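Tryptophane-5-halogenase (Microbispora sp. ATCC PTA-5024, PDB 5UAO) probably uses reduced flavin, oxygen and chloride to chlorinate a tryptophan of a lanthipeptide at carbon 5 during biosynthesis of the antibiotic NAI-107. Local coordinates at residues A73-M78 against P457-L462; L359-T364 against H392-I397. One frame throughout, in Å; residues are numbered along the deposited sequence.

Interaction 1: residues A73-M78 against P457-L462. With FAD (flavin-adenine dinucleotide), chain E.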
loop_
_atom_site.group_PDB
_atom_site.type_symbol
_atom_site.label_atom_id
_atom_site.label_comp_id
_atom_site.label_asym_id
_atom_site.label_seq_id
_atom_site.Cartn_x
_atom_site.Cartn_y
_atom_site.Cartn_z
ATOM N N ALA A 73 -22.964 -14.996 -1.055
ATOM C CA ALA A 73 -22.666 -13.917 -1.984
ATOM C C ALA A 73 -21.155 -13.682 -2.009
ATOM O O ALA A 73 -20.507 -13.838 -0.991
ATOM C CB ALA A 73 -23.381 -12.608 -1.610
ATOM N N THR A 74 -20.623 -13.228 -3.129
ATOM C CA THR A 74 -19.191 -12.989 -3.218
ATOM C C THR A 74 -18.887 -11.657 -3.877
ATOM O O THR A 74 -19.771 -10.818 -4.133
ATOM C CB THR A 74 -18.452 -14.157 -3.972
ATOM O OG1 THR A 74 -18.883 -14.217 -5.340
ATOM C CG2 THR A 74 -18.838 -15.464 -3.401
ATOM N N VAL A 75 -17.610 -11.444 -4.145
ATOM C CA VAL A 75 -17.144 -10.234 -4.847
ATOM C C VAL A 75 -16.490 -10.660 -6.177
ATOM O O VAL A 75 -16.159 -11.846 -6.377
ATOM C CB VAL A 75 -16.139 -9.410 -3.993
ATOM C CG1 VAL A 75 -16.743 -8.894 -2.720
ATOM C CG2 VAL A 75 -14.854 -10.181 -3.724
ATOM N N SER A 76 -16.200 -9.670 -7.018
ATOM C CA SER A 76 -15.764 -9.910 -8.366
ATOM C C SER A 76 -14.484 -10.747 -8.433
ATOM O O SER A 76 -14.359 -11.690 -9.271
ATOM C CB SER A 76 -15.685 -8.586 -9.137
ATOM O OG SER A 76 -14.638 -7.876 -8.556
ATOM N N TYR A 77 -13.574 -10.548 -7.503
ATOM C CA TYR A 77 -12.318 -11.328 -7.464
ATOM C C TYR A 77 -12.503 -12.829 -7.405
ATOM O O TYR A 77 -11.711 -13.651 -7.934
ATOM C CB TYR A 77 -11.517 -10.875 -6.247
ATOM C CG TYR A 77 -10.162 -11.478 -6.159
ATOM C CD1 TYR A 77 -9.146 -10.992 -6.978
ATOM C CD2 TYR A 77 -9.870 -12.525 -5.278
ATOM C CE1 TYR A 77 -7.858 -11.503 -6.932
ATOM C CE2 TYR A 77 -8.580 -13.074 -5.244
ATOM C CZ TYR A 77 -7.583 -12.557 -6.090
ATOM O OH TYR A 77 -6.289 -13.005 -6.132
ATOM N N MET A 78 -13.567 -13.218 -6.702
ATOM C CA MET A 78 -13.826 -14.624 -6.470
ATOM C C MET A 78 -14.066 -15.350 -7.773
ATOM O O MET A 78 -13.808 -16.582 -7.881
ATOM C CB MET A 78 -15.013 -14.822 -5.540
ATOM C CG MET A 78 -14.980 -16.123 -4.813
ATOM S SD MET A 78 -13.559 -16.300 -3.718
ATOM C CE MET A 78 -13.686 -18.013 -3.245
ATOM N N PRO A 457 -10.186 -0.397 2.273
ATOM C CA PRO A 457 -9.861 -1.787 2.121
ATOM C C PRO A 457 -9.413 -1.962 0.699
ATOM O O PRO A 457 -9.840 -1.253 -0.186
ATOM C CB PRO A 457 -11.201 -2.501 2.362
ATOM C CG PRO A 457 -12.106 -1.457 2.969
ATOM C CD PRO A 457 -11.651 -0.188 2.395
ATOM N N LEU A 458 -8.534 -2.895 0.507
ATOM C CA LEU A 458 -7.925 -3.077 -0.781
ATOM C C LEU A 458 -8.905 -3.441 -1.845
ATOM O O LEU A 458 -8.825 -2.922 -2.971
ATOM C CB LEU A 458 -6.916 -4.200 -0.681
ATOM C CG LEU A 458 -6.018 -4.350 -1.899
ATOM C CD1 LEU A 458 -5.234 -3.041 -2.149
ATOM C CD2 LEU A 458 -5.121 -5.562 -1.640
ATOM N N PHE A 459 -9.820 -4.360 -1.560
ATOM C CA PHE A 459 -10.707 -4.709 -2.655
ATOM C C PHE A 459 -11.759 -3.609 -2.884
ATOM O O PHE A 459 -12.061 -3.286 -3.995
ATOM C CB PHE A 459 -11.417 -6.064 -2.436
ATOM C CG PHE A 459 -12.479 -6.288 -3.418
ATOM C CD1 PHE A 459 -12.151 -6.663 -4.727
ATOM C CD2 PHE A 459 -13.815 -6.036 -3.110
ATOM C CE1 PHE A 459 -13.147 -6.843 -5.696
ATOM C CE2 PHE A 459 -14.803 -6.171 -4.099
ATOM C CZ PHE A 459 -14.462 -6.544 -5.385
ATOM N N TYR A 460 -12.335 -3.084 -1.812
ATOM C CA TYR A 460 -13.532 -2.214 -1.852
ATOM C C TYR A 460 -13.133 -0.776 -2.213
ATOM O O TYR A 460 -13.886 -0.068 -2.885
ATOM C CB TYR A 460 -14.276 -2.290 -0.483
ATOM C CG TYR A 460 -14.761 -3.678 -0.165
ATOM C CD1 TYR A 460 -15.991 -4.146 -0.629
ATOM C CD2 TYR A 460 -13.970 -4.556 0.605
ATOM C CE1 TYR A 460 -16.401 -5.476 -0.378
ATOM C CE2 TYR A 460 -14.366 -5.842 0.869
ATOM C CZ TYR A 460 -15.567 -6.319 0.347
ATOM O OH TYR A 460 -15.957 -7.592 0.672
ATOM N N GLY A 461 -11.999 -0.331 -1.668
ATOM C CA GLY A 461 -11.313 0.881 -2.117
ATOM C C GLY A 461 -11.997 2.140 -1.649
ATOM O O GLY A 461 -13.024 2.102 -0.935
ATOM N N LEU A 462 -11.417 3.268 -2.047
ATOM C CA LEU A 462 -11.954 4.553 -1.746
ATOM C C LEU A 462 -13.332 4.711 -2.338
ATOM O O LEU A 462 -14.175 5.392 -1.742
ATOM C CB LEU A 462 -11.098 5.677 -2.329
ATOM C CG LEU A 462 -9.861 5.987 -1.557
ATOM C CD1 LEU A 462 -9.162 7.086 -2.318
ATOM C CD2 LEU A 462 -10.213 6.397 -0.120
HETATM P PA FAD E . -17.589 -24.112 8.763
HETATM O O1A FAD E . -18.506 -24.001 7.544
HETATM O O2A FAD E . -18.074 -23.807 10.193
HETATM O O5B FAD E . -16.827 -25.528 8.735
HETATM C C5B FAD E . -16.132 -26.106 9.821
HETATM C C4B FAD E . -15.764 -27.522 9.420
HETATM O O4B FAD E . -14.882 -27.894 10.482
HETATM C C3B FAD E . -16.889 -28.577 9.372
HETATM O O3B FAD E . -16.749 -29.532 8.204
HETATM C C2B FAD E . -16.725 -29.334 10.695
HETATM O O2B FAD E . -17.213 -30.737 10.693
HETATM C C1B FAD E . -15.212 -29.228 10.883
HETATM N N9A FAD E . -14.820 -29.486 12.289
HETATM C C8A FAD E . -15.037 -28.667 13.361
HETATM N N7A FAD E . -14.514 -29.241 14.480
HETATM C C5A FAD E . -13.990 -30.435 14.105
HETATM C C6A FAD E . -13.357 -31.541 14.814
HETATM N N6A FAD E . -13.159 -31.454 16.163
HETATM N N1A FAD E . -12.948 -32.573 14.091
HETATM C C2A FAD E . -13.111 -32.655 12.756
HETATM N N3A FAD E . -13.708 -31.686 12.060
HETATM C C4A FAD E . -14.157 -30.583 12.686
HETATM N N1 FAD E . -19.200 -15.295 3.358
HETATM C C2 FAD E . -19.336 -14.806 2.079
HETATM O O2 FAD E . -18.349 -14.818 1.275
HETATM N N3 FAD E . -20.522 -14.314 1.632
HETATM C C4 FAD E . -21.637 -14.269 2.390
HETATM O O4 FAD E . -22.691 -13.772 1.884
HETATM C C4X FAD E . -21.543 -14.796 3.793
HETATM N N5 FAD E . -22.576 -14.749 4.680
HETATM C C5X FAD E . -22.473 -15.226 5.943
HETATM C C6 FAD E . -23.568 -15.146 6.793
HETATM C C7 FAD E . -23.494 -15.590 8.101
HETATM C C7M FAD E . -24.662 -15.545 9.041
HETATM C C8 FAD E . -22.261 -16.207 8.587
HETATM C C8M FAD E . -22.201 -16.701 10.018
HETATM C C9 FAD E . -21.165 -16.279 7.746
HETATM C C9A FAD E . -21.184 -15.798 6.434
HETATM N N10 FAD E . -20.040 -15.852 5.563
HETATM C C10 FAD E . -20.221 -15.331 4.243
HETATM C "C1'" FAD E . -18.719 -16.483 5.868
HETATM C "C2'" FAD E . -18.803 -17.878 5.083
HETATM O "O2'" FAD E . -20.031 -18.409 5.566
HETATM C "C3'" FAD E . -18.056 -19.248 5.266
HETATM O "O3'" FAD E . -18.592 -20.500 4.694
HETATM C "C4'" FAD E . -18.330 -19.740 6.657
HETATM O "O4'" FAD E . -19.055 -18.739 7.433
HETATM C "C5'" FAD E . -16.990 -20.271 7.166
HETATM O "O5'" FAD E . -16.656 -21.461 6.513
HETATM P P FAD E . -15.665 -22.424 7.388
HETATM O O1P FAD E . -14.582 -21.627 7.978
HETATM O O2P FAD E . -15.296 -23.486 6.359
HETATM O O3P FAD E . -16.382 -23.012 8.661
#
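Val-75 meets the ring of Phe-459 in a buried CH-pi contact, where the flavin-binding part of a flavin-dependent tryptophan halogenase packs against a turn far along the chain. CG2 of Val-75 stands over one face of the ring, 4.1 Å from its centroid and 14° off the normal, displaced toward the rim. CB of the same valine comes closer, 3.5 Å from Phe-459 CE2; the two side chains come from opposite directions, the valine settling on the ring face. In the ring's own plane sits the hydroxyl of Ser-76, its OG 3.4 Å from Phe-459 CE1, so a face and an edge of the ring are both taken by consecutive residues. CG of Phe-459 is anti to the backbone N (chi1 170°), which carries the ring out to Val-75 and Ser-76. Cutting this side chain back to an alanine would probably open a gap between Val-75 and the 457-462 turn and leave Ser-76 OG without the ring edge it lies against.

The other methyl of Val-75 turns to the next residue, with CG1 3.7 Å from Tyr-460 OH. Tyr-460 crosses the valine at about a right angle, and Phe-459 meets it edge-on-face, CD2 lying over the centre of the Tyr-460 ring. Its hydroxyl is hydrogen-bonded to the carbonyl of Glu-355, which ties the turn to the region just ahead of helix 358-372. On the same helix Leu-360 packs against both Phe-459 and Tyr-77, while Tyr-77 OH bonds to Gln-367.

Two residues before Val-75, the backbone of Ala-73 reads the flavin edge with both its polar groups: its N donates to FAD O4 at 3.2 Å, and FAD N3 donates to Ala-73 O at 2.7 Å.

Interaction 2: residues L359-T364 against H392-I397; sequences LLMIAT and HRWDAI. With FAD (flavin-adenine dinucleotide), chain E.
The indole of Trp-394 carries Met-361 on one face and a water at its edge. Met-361 CG lies over the six-membered ring, 4.0 Å from its centroid and 25° off the normal, while SD stands farther out above the five-membered ring, a Met-aromatic contact. CB is nearest, 3.4 Å from Trp-394 CZ2, and the methyl CE curls back to 3.5 Å from NE1. That curl comes from bends at chi2 (-43°) and chi3 (-63°), which lay the thioether along the indole. In the indole plane, water 1 accepts from Trp-394 NE1 at 3.0 Å and donates to Met-361 O.

The guanidinium of Arg-393 has the same sulfur over one face, offset toward its rim, and Leu-360 CD2 at its edge, 3.9 Å from NH1. Thr-364 OG1 comes to 3.1 Å from Arg-393 NH2, but the angle is too poor for a hydrogen bond; the hydroxyl instead donates to Leu-360 O within its own helix, from the opposite face of that carbonyl to Thr-364 N. Ile-397 CD1 packs against Met-361 SD.

The two helices, 358-372 and 383-406, run nearly antiparallel, their axes 11.7 Å apart at closest approach, with Met-361 lodged between Arg-393, Trp-394 and Ile-397. Leu-359 opens the first segment by donating its N to FAD O2, placing this interface on the O2 side of the flavin's pyrimidine ring. Packing across the helices is thus mainly apolar and sulfur, with a charged guanidinium lying in it, and the polar connection that is bonded runs through a water that takes the buried indole N-H and donates to the Met-361 carbonyl.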
loop_
_atom_site.group_PDB
_atom_site.type_symbol
_atom_site.label_atom_id
_atom_site.label_comp_id
_atom_site.label_asym_id
_atom_site.label_seq_id
_atom_site.Cartn_x
_atom_site.Cartn_y
_atom_site.Cartn_z
ATOM N N LEU A 359 -15.662 -15.131 1.741
ATOM C CA LEU A 359 -15.029 -15.933 0.688
ATOM C C LEU A 359 -13.774 -15.239 0.111
ATOM O O LEU A 359 -12.757 -15.881 -0.199
ATOM C CB LEU A 359 -16.004 -16.279 -0.419
ATOM C CG LEU A 359 -16.658 -17.692 -0.308
ATOM C CD1 LEU A 359 -16.981 -18.057 1.068
ATOM C CD2 LEU A 359 -17.915 -17.892 -1.124
ATOM N N LEU A 360 -13.849 -13.935 -0.016
ATOM C CA LEU A 360 -12.694 -13.169 -0.426
ATOM C C LEU A 360 -11.545 -13.395 0.490
ATOM O O LEU A 360 -10.415 -13.558 0.059
ATOM C CB LEU A 360 -13.045 -11.667 -0.422
ATOM C CG LEU A 360 -11.896 -10.665 -0.640
ATOM C CD1 LEU A 360 -11.197 -10.842 -1.985
ATOM C CD2 LEU A 360 -12.386 -9.248 -0.567
ATOM N N MET A 361 -11.784 -13.301 1.794
ATOM C CA MET A 361 -10.712 -13.480 2.752
ATOM C C MET A 361 -10.195 -14.905 2.893
ATOM O O MET A 361 -9.016 -15.119 3.308
ATOM C CB MET A 361 -11.131 -12.891 4.090
ATOM C CG MET A 361 -11.158 -11.376 4.055
ATOM S SD MET A 361 -9.780 -10.488 3.212
ATOM C CE MET A 361 -8.357 -10.982 4.214
ATOM N N ILE A 362 -11.080 -15.865 2.641
ATOM C CA ILE A 362 -10.683 -17.249 2.551
ATOM C C ILE A 362 -9.720 -17.319 1.374
ATOM O O ILE A 362 -8.609 -17.855 1.500
ATOM C CB ILE A 362 -11.852 -18.214 2.376
ATOM C CG1 ILE A 362 -12.492 -18.461 3.745
ATOM C CG2 ILE A 362 -11.385 -19.537 1.762
ATOM C CD1 ILE A 362 -13.891 -19.011 3.737
ATOM N N ALA A 363 -10.154 -16.801 0.209
ATOM C CA ALA A 363 -9.327 -16.918 -0.995
ATOM C C ALA A 363 -7.929 -16.255 -0.780
ATOM O O ALA A 363 -6.837 -16.735 -1.238
ATOM C CB ALA A 363 -10.038 -16.306 -2.164
ATOM N N THR A 364 -7.924 -15.123 -0.110
ATOM C CA THR A 364 -6.684 -14.422 0.164
ATOM C C THR A 364 -5.777 -15.229 1.074
ATOM O O THR A 364 -4.574 -15.350 0.803
ATOM C CB THR A 364 -6.986 -13.038 0.878
ATOM O OG1 THR A 364 -7.850 -12.215 0.062
ATOM C CG2 THR A 364 -5.747 -12.324 1.149
ATOM N N HIS A 392 -3.930 -6.740 8.617
ATOM C CA HIS A 392 -4.142 -5.389 8.059
ATOM C C HIS A 392 -5.424 -5.387 7.157
ATOM O O HIS A 392 -6.246 -4.470 7.169
ATOM C CB HIS A 392 -2.899 -5.004 7.222
ATOM C CG HIS A 392 -3.059 -3.729 6.467
ATOM N ND1 HIS A 392 -3.093 -2.504 7.093
ATOM C CD2 HIS A 392 -3.261 -3.481 5.154
ATOM C CE1 HIS A 392 -3.252 -1.550 6.194
ATOM N NE2 HIS A 392 -3.345 -2.117 5.008
ATOM N N ARG A 393 -5.557 -6.435 6.369
ATOM C CA ARG A 393 -6.698 -6.592 5.465
ATOM C C ARG A 393 -7.996 -6.715 6.275
ATOM O O ARG A 393 -8.954 -6.013 5.987
ATOM C CB ARG A 393 -6.503 -7.817 4.543
ATOM C CG ARG A 393 -5.740 -7.438 3.258
ATOM C CD ARG A 393 -6.740 -6.920 2.146
ATOM N NE ARG A 393 -6.613 -7.895 1.071
ATOM C CZ ARG A 393 -7.522 -8.366 0.277
ATOM N NH1 ARG A 393 -8.762 -7.926 0.249
ATOM N NH2 ARG A 393 -7.123 -9.303 -0.565
ATOM N N TRP A 394 -8.022 -7.559 7.323
ATOM C CA TRP A 394 -9.227 -7.718 8.117
ATOM C C TRP A 394 -9.597 -6.434 8.885
ATOM O O TRP A 394 -10.758 -6.012 8.945
ATOM C CB TRP A 394 -9.070 -8.921 9.034
ATOM C CG TRP A 394 -9.369 -10.237 8.406
ATOM C CD1 TRP A 394 -8.487 -11.094 7.830
ATOM C CD2 TRP A 394 -10.658 -10.854 8.306
ATOM N NE1 TRP A 394 -9.132 -12.234 7.419
ATOM C CE2 TRP A 394 -10.470 -12.107 7.672
ATOM C CE3 TRP A 394 -11.955 -10.458 8.641
ATOM C CZ2 TRP A 394 -11.529 -12.988 7.415
ATOM C CZ3 TRP A 394 -13.025 -11.359 8.391
ATOM C CH2 TRP A 394 -12.793 -12.584 7.746
ATOM N N ASP A 395 -8.587 -5.781 9.461
ATOM C CA ASP A 395 -8.816 -4.572 10.221
ATOM C C ASP A 395 -9.410 -3.444 9.365
ATOM O O ASP A 395 -10.309 -2.717 9.851
ATOM C CB ASP A 395 -7.527 -4.118 10.930
ATOM C CG ASP A 395 -7.138 -5.027 12.136
ATOM O OD1 ASP A 395 -7.963 -5.843 12.636
ATOM O OD2 ASP A 395 -5.987 -4.915 12.618
ATOM N N ALA A 396 -8.944 -3.319 8.131
ATOM C CA ALA A 396 -9.489 -2.346 7.206
ATOM C C ALA A 396 -10.989 -2.650 6.883
ATOM O O ALA A 396 -11.771 -1.707 6.726
ATOM C CB ALA A 396 -8.651 -2.240 5.924
ATOM N N ILE A 397 -11.329 -3.927 6.670
ATOM C CA ILE A 397 -12.695 -4.335 6.440
ATOM C C ILE A 397 -13.519 -3.959 7.640
ATOM O O ILE A 397 -14.626 -3.478 7.491
ATOM C CB ILE A 397 -12.785 -5.796 6.112
ATOM C CG1 ILE A 397 -12.261 -6.010 4.701
ATOM C CG2 ILE A 397 -14.191 -6.310 6.193
ATOM C CD1 ILE A 397 -11.867 -7.428 4.418
HETATM P PA FAD E . -17.589 -24.112 8.763
HETATM O O1A FAD E . -18.506 -24.001 7.544
HETATM O O2A FAD E . -18.074 -23.807 10.193
HETATM O O5B FAD E . -16.827 -25.528 8.735
HETATM C C5B FAD E . -16.132 -26.106 9.821
HETATM C C4B FAD E . -15.764 -27.522 9.420
HETATM O O4B FAD E . -14.882 -27.894 10.482
HETATM C C3B FAD E . -16.889 -28.577 9.372
HETATM O O3B FAD E . -16.749 -29.532 8.204
HETATM C C2B FAD E . -16.725 -29.334 10.695
HETATM O O2B FAD E . -17.213 -30.737 10.693
HETATM C C1B FAD E . -15.212 -29.228 10.883
HETATM N N9A FAD E . -14.820 -29.486 12.289
HETATM C C8A FAD E . -15.037 -28.667 13.361
HETATM N N7A FAD E . -14.514 -29.241 14.480
HETATM C C5A FAD E . -13.990 -30.435 14.105
HETATM C C6A FAD E . -13.357 -31.541 14.814
HETATM N N6A FAD E . -13.159 -31.454 16.163
HETATM N N1A FAD E . -12.948 -32.573 14.091
HETATM C C2A FAD E . -13.111 -32.655 12.756
HETATM N N3A FAD E . -13.708 -31.686 12.060
HETATM C C4A FAD E . -14.157 -30.583 12.686
HETATM N N1 FAD E . -19.200 -15.295 3.358
HETATM C C2 FAD E . -19.336 -14.806 2.079
HETATM O O2 FAD E . -18.349 -14.818 1.275
HETATM N N3 FAD E . -20.522 -14.314 1.632
HETATM C C4 FAD E . -21.637 -14.269 2.390
HETATM O O4 FAD E . -22.691 -13.772 1.884
HETATM C C4X FAD E . -21.543 -14.796 3.793
HETATM N N5 FAD E . -22.576 -14.749 4.680
HETATM C C5X FAD E . -22.473 -15.226 5.943
HETATM C C6 FAD E . -23.568 -15.146 6.793
HETATM C C7 FAD E . -23.494 -15.590 8.101
HETATM C C7M FAD E . -24.662 -15.545 9.041
HETATM C C8 FAD E . -22.261 -16.207 8.587
HETATM C C8M FAD E . -22.201 -16.701 10.018
HETATM C C9 FAD E . -21.165 -16.279 7.746
HETATM C C9A FAD E . -21.184 -15.798 6.434
HETATM N N10 FAD E . -20.040 -15.852 5.563
HETATM C C10 FAD E . -20.221 -15.331 4.243
HETATM C "C1'" FAD E . -18.719 -16.483 5.868
HETATM C "C2'" FAD E . -18.803 -17.878 5.083
HETATM O "O2'" FAD E . -20.031 -18.409 5.566
HETATM C "C3'" FAD E . -18.056 -19.248 5.266
HETATM O "O3'" FAD E . -18.592 -20.500 4.694
HETATM C "C4'" FAD E . -18.330 -19.740 6.657
HETATM O "O4'" FAD E . -19.055 -18.739 7.433
HETATM C "C5'" FAD E . -16.990 -20.271 7.166
HETATM O "O5'" FAD E . -16.656 -21.461 6.513
HETATM P P FAD E . -15.665 -22.424 7.388
HETATM O O1P FAD E . -14.582 -21.627 7.978
HETATM O O2P FAD E . -15.296 -23.486 6.359
HETATM O O3P FAD E . -16.382 -23.012 8.661
HETATM O O HOH W 1 -8.559 -14.836 6.092
#

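Both interactions reach the pyrimidine end of the isoalloxazine: Ala-73 of interaction 1 pairs with FAD N3 and O4, while Leu-359 of interaction 2 holds the neighbouring O2. Their centres lie about 9 Å apart, and along the chain 359-364 and 392-397 are nested inside the loop that 73-78 and 457-462 close. Direct packing joins them. Thr-74 CG2 touches Leu-359 CD2 at 3.5 Å beside the flavin, and Phe-459 CB meets Leu-360 CD2 at 3.8 Å. Pro-457 CG rests 3.8 Å from Ala-396 O of helix 383-406. Helix 358-372 is therefore flanked by residues of both 73-78 and 457-462 as well as by helix 383-406.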